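Local coordinates for protein 3-dehydroshikimate dehydratase (Pseudomonas putida, PDB 5HMQ) that uses a divalent metal ion to convert 3-dehydroshikimate to protocatechuate, an intermediate of quinate and shikimate degradation, at residues 221-235 with 269-282. Residues are numbered along the deposited sequence; the frame is centred on the assembly and turned at random.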
# COMPACT_ATOMS: atom_id res chain seq x y z
N ASP C 221 -5.16 3.82 25.13
CA ASP C 221 -4.16 3.92 26.19
C ASP C 221 -3.60 2.52 26.45
O ASP C 221 -4.06 1.79 27.33
CB ASP C 221 -4.77 4.53 27.44
CG ASP C 221 -3.75 4.76 28.55
OD1 ASP C 221 -2.54 4.74 28.26
OD2 ASP C 221 -4.17 4.96 29.71
N MSE C 222 -2.59 2.15 25.67
CA MSE C 222 -1.97 0.83 25.76
C MSE C 222 -1.27 0.61 27.09
O MSE C 222 -1.44 -0.43 27.73
CB MSE C 222 -0.95 0.67 24.63
CG MSE C 222 -1.56 0.85 23.25
SE MSE C 222 -2.30 -0.79 22.54
CE MSE C 222 -4.17 -0.55 22.83
N ALA C 223 -0.48 1.60 27.51
CA ALA C 223 0.25 1.49 28.77
C ALA C 223 -0.70 1.38 29.95
O ALA C 223 -0.42 0.66 30.91
CB ALA C 223 1.20 2.68 28.93
N GLY C 224 -1.83 2.09 29.89
CA GLY C 224 -2.82 1.99 30.94
C GLY C 224 -3.53 0.65 30.98
O GLY C 224 -4.19 0.34 31.98
N PHE C 225 -3.42 -0.14 29.92
CA PHE C 225 -3.97 -1.49 29.89
C PHE C 225 -2.96 -2.53 30.36
O PHE C 225 -3.32 -3.46 31.09
CB PHE C 225 -4.45 -1.82 28.47
CG PHE C 225 -5.13 -3.16 28.36
CD1 PHE C 225 -6.47 -3.30 28.68
CD2 PHE C 225 -4.44 -4.27 27.91
CE1 PHE C 225 -7.10 -4.52 28.57
CE2 PHE C 225 -5.06 -5.50 27.80
CZ PHE C 225 -6.40 -5.62 28.13
N LEU C 226 -1.69 -2.37 29.97
CA LEU C 226 -0.66 -3.31 30.38
C LEU C 226 -0.25 -3.12 31.83
O LEU C 226 0.15 -4.08 32.49
CB LEU C 226 0.56 -3.18 29.46
CG LEU C 226 1.68 -4.20 29.65
CD1 LEU C 226 1.13 -5.62 29.53
CD2 LEU C 226 2.79 -3.97 28.64
N ALA C 227 -0.34 -1.89 32.34
CA ALA C 227 0.09 -1.62 33.71
C ALA C 227 -0.66 -2.46 34.74
O ALA C 227 0.01 -3.09 35.58
CB ALA C 227 -0.04 -0.12 34.01
N PRO C 228 -1.99 -2.54 34.75
CA PRO C 228 -2.65 -3.44 35.71
C PRO C 228 -2.30 -4.90 35.51
O PRO C 228 -2.29 -5.67 36.47
CB PRO C 228 -4.14 -3.17 35.49
CG PRO C 228 -4.21 -1.86 34.79
CD PRO C 228 -2.98 -1.80 33.94
N ILE C 229 -2.02 -5.31 34.27
CA ILE C 229 -1.64 -6.69 34.00
C ILE C 229 -0.34 -7.04 34.72
O ILE C 229 -0.25 -8.07 35.41
CB ILE C 229 -1.51 -6.93 32.48
CG1 ILE C 229 -2.87 -6.76 31.80
CG2 ILE C 229 -0.95 -8.31 32.20
CD1 ILE C 229 -2.80 -6.79 30.29
N LEU C 230 0.68 -6.19 34.59
CA LEU C 230 1.96 -6.47 35.22
C LEU C 230 1.91 -6.36 36.73
O LEU C 230 2.72 -6.99 37.42
CB LEU C 230 3.04 -5.53 34.66
CG LEU C 230 3.31 -5.63 33.16
CD1 LEU C 230 4.29 -4.56 32.71
CD2 LEU C 230 3.82 -7.01 32.79
N ALA C 231 0.96 -5.59 37.28
CA ALA C 231 0.81 -5.51 38.72
C ALA C 231 0.41 -6.84 39.34
O ALA C 231 0.67 -7.06 40.53
CB ALA C 231 -0.21 -4.43 39.09
N THR C 232 -0.21 -7.73 38.56
CA THR C 232 -0.61 -9.04 39.07
C THR C 232 0.57 -9.99 39.24
O THR C 232 0.40 -11.05 39.85
CB THR C 232 -1.63 -9.69 38.13
OG1 THR C 232 -0.96 -10.15 36.95
CG2 THR C 232 -2.69 -8.69 37.73
N GLY C 233 1.74 -9.65 38.71
CA GLY C 233 2.86 -10.55 38.66
C GLY C 233 3.00 -11.30 37.35
O GLY C 233 4.01 -11.99 37.15
N TYR C 234 2.01 -11.20 36.46
CA TYR C 234 2.06 -11.87 35.16
C TYR C 234 3.32 -11.49 34.40
O TYR C 234 3.62 -10.31 34.21
CB TYR C 234 0.81 -11.51 34.35
CG TYR C 234 0.79 -12.06 32.94
CD1 TYR C 234 0.38 -13.36 32.68
CD2 TYR C 234 1.14 -11.26 31.86
CE1 TYR C 234 0.36 -13.86 31.38
CE2 TYR C 234 1.12 -11.75 30.56
CZ TYR C 234 0.72 -13.05 30.33
OH TYR C 234 0.70 -13.54 29.05
N ARG C 235 4.06 -12.51 33.96
CA ARG C 235 5.24 -12.32 33.13
C ARG C 235 5.19 -13.22 31.89
O ARG C 235 6.24 -13.51 31.31
CB ARG C 235 6.52 -12.58 33.93
CG ARG C 235 6.68 -11.68 35.15
CD ARG C 235 6.87 -10.23 34.74
NE ARG C 235 7.05 -9.34 35.88
CZ ARG C 235 6.06 -8.72 36.52
NH1 ARG C 235 4.81 -8.88 36.13
NH2 ARG C 235 6.33 -7.93 37.55
N GLN C 269 6.85 2.85 27.70
CA GLN C 269 5.74 3.68 28.16
C GLN C 269 5.00 3.02 29.30
O GLN C 269 4.50 3.71 30.20
CB GLN C 269 4.78 3.98 27.01
CG GLN C 269 5.39 4.77 25.88
CD GLN C 269 5.97 6.09 26.37
OE1 GLN C 269 7.17 6.32 26.28
NE2 GLN C 269 5.11 6.95 26.89
N THR C 270 4.91 1.69 29.30
CA THR C 270 4.28 1.04 30.43
C THR C 270 5.15 1.16 31.67
O THR C 270 4.66 1.53 32.74
CB THR C 270 3.99 -0.43 30.10
OG1 THR C 270 3.13 -0.50 28.95
CG2 THR C 270 3.31 -1.12 31.26
N ARG C 271 6.47 1.00 31.51
CA ARG C 271 7.37 1.14 32.65
C ARG C 271 7.25 2.53 33.27
O ARG C 271 7.12 2.66 34.49
CB ARG C 271 8.82 0.88 32.23
CG ARG C 271 9.82 1.16 33.36
CD ARG C 271 11.25 0.83 32.98
NE ARG C 271 11.69 1.56 31.80
CZ ARG C 271 12.01 2.85 31.79
NH1 ARG C 271 11.94 3.56 32.91
NH2 ARG C 271 12.40 3.43 30.67
N LEU C 272 7.25 3.57 32.44
CA LEU C 272 7.12 4.93 32.96
C LEU C 272 5.79 5.11 33.67
O LEU C 272 5.70 5.83 34.67
CB LEU C 272 7.26 5.94 31.82
CG LEU C 272 8.63 6.01 31.14
CD1 LEU C 272 8.54 6.78 29.83
CD2 LEU C 272 9.65 6.65 32.08
N ARG C 273 4.73 4.46 33.17
CA ARG C 273 3.43 4.57 33.82
C ARG C 273 3.47 3.97 35.22
O ARG C 273 2.92 4.55 36.16
CB ARG C 273 2.36 3.89 32.97
CG ARG C 273 0.97 3.94 33.58
CD ARG C 273 0.38 5.33 33.44
NE ARG C 273 0.35 5.78 32.06
CZ ARG C 273 -0.69 5.64 31.24
NH1 ARG C 273 -1.80 5.05 31.68
NH2 ARG C 273 -0.63 6.08 29.99
N LEU C 274 4.13 2.81 35.39
CA LEU C 274 4.23 2.23 36.73
C LEU C 274 5.08 3.09 37.65
O LEU C 274 4.78 3.20 38.84
CB LEU C 274 4.81 0.80 36.70
CG LEU C 274 4.14 -0.45 36.10
CD1 LEU C 274 2.65 -0.50 36.43
CD2 LEU C 274 4.42 -0.68 34.63
N GLU C 275 6.15 3.69 37.12
CA GLU C 275 6.99 4.55 37.96
C GLU C 275 6.20 5.74 38.49
O GLU C 275 6.41 6.18 39.63
CB GLU C 275 8.23 5.03 37.20
CG GLU C 275 8.99 3.90 36.54
CD GLU C 275 10.44 4.28 36.27
OE1 GLU C 275 10.86 5.36 36.71
OE2 GLU C 275 11.13 3.53 35.57
N GLN C 276 5.29 6.28 37.68
CA GLN C 276 4.51 7.45 38.06
C GLN C 276 3.37 7.11 39.01
O GLN C 276 2.85 8.01 39.68
CB GLN C 276 3.94 8.11 36.81
CG GLN C 276 5.00 8.73 35.92
CD GLN C 276 4.55 8.81 34.48
OE1 GLN C 276 3.38 8.58 34.17
NE2 GLN C 276 5.49 9.11 33.59
N GLU C 277 2.97 5.84 39.09
CA GLU C 277 1.93 5.40 40.00
C GLU C 277 2.51 4.78 41.26
O GLU C 277 1.79 4.12 42.02
CB GLU C 277 1.00 4.43 39.27
CG GLU C 277 0.37 5.07 38.02
CD GLU C 277 -0.59 4.16 37.28
OE1 GLU C 277 -0.51 2.92 37.46
OE2 GLU C 277 -1.41 4.68 36.49
N ASN C 278 3.81 5.01 41.51
CA ASN C 278 4.54 4.49 42.67
C ASN C 278 4.32 2.98 42.85
O ASN C 278 4.17 2.49 43.97
CB ASN C 278 4.16 5.25 43.93
CG ASN C 278 4.53 6.72 43.86
OD1 ASN C 278 5.70 7.06 43.62
ND2 ASN C 278 3.55 7.59 44.04
N THR C 279 4.33 2.25 41.74
CA THR C 279 4.32 0.78 41.75
C THR C 279 5.28 0.26 40.69
O THR C 279 4.87 -0.41 39.74
CB THR C 279 2.91 0.23 41.54
OG1 THR C 279 2.41 0.66 40.27
CG2 THR C 279 1.96 0.68 42.64
N PRO C 280 6.57 0.57 40.81
CA PRO C 280 7.52 0.17 39.76
C PRO C 280 7.66 -1.35 39.68
O PRO C 280 7.23 -2.10 40.56
CB PRO C 280 8.84 0.82 40.19
CG PRO C 280 8.46 1.84 41.22
CD PRO C 280 7.25 1.28 41.90
N ILE C 281 8.28 -1.79 38.60
CA ILE C 281 8.47 -3.20 38.30
C ILE C 281 9.95 -3.52 38.48
O ILE C 281 10.80 -2.63 38.45
CB ILE C 281 7.98 -3.54 36.88
CG1 ILE C 281 7.82 -5.06 36.68
CG2 ILE C 281 8.91 -2.95 35.82
CD1 ILE C 281 7.30 -5.44 35.31
N GLU C 282 10.25 -4.79 38.69
CA GLU C 282 11.64 -5.19 38.85
C GLU C 282 12.41 -4.89 37.57
O GLU C 282 11.87 -5.02 36.47
CB GLU C 282 11.76 -6.68 39.20
CG GLU C 282 11.44 -7.65 38.08
CD GLU C 282 10.01 -8.14 38.10
OE1 GLU C 282 9.15 -7.43 38.67
OE2 GLU C 282 9.74 -9.24 37.57
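Ala223 and Thr270 bring helix 222-231 and the C-terminal end of helix 252-276 together, their CA atoms 4.4 Å apart; the axes of the short segments 222-231 and 269-276 approach to 8.5 Å and cross at -66°. This closeness is consistent with the alanines at 223 and 227. Thr270 is a knob in a hole formed by Ala223, Leu226, Ala227 and Leu230. Its CG2, anti to the backbone N, points into the hole, 3.8 Å from Leu226 CG, while OG1 is satisfied within its own helix by Leu266 O. Ala227 CB meets Leu274 CD1 at 3.6 Å, and Leu230 CD1 reaches Ile281 CD1 where the chain returns beyond the second helix.

A salt bridge closes each end of this apolar patch. Two bends fold the Arg273 chain (chi2 75°) so that its guanidinium grips Asp221 end-on, planes 34° apart: NH1 gives a nearly straight bond to the syn lone pair of OD2 (3.1 Å), and NH2 binds OD1 (2.9 Å). Asp221, the N-cap of helix 222-231, also accepts from Gly224 N, which meets OD1 from above the carboxylate plane, so one carboxylate serves both helices. At the far end Arg235 holds Glu282 side-on, NE to OE2 and NH2 to OE1 (3.1 Å). Ile281 CD1 lies over one guanidinium face, toward its rim. NH1 meets Leu230 O on a lone pair and Tyr234 O from above its carbonyl plane; with Glu282 these should limit rotation.

The contact joins two outer helices of the TIM barrel: Met222 and Ile229 pack inward on strand 189-194, and Met222 and Leu226 also touch Leu266, one turn before Thr270.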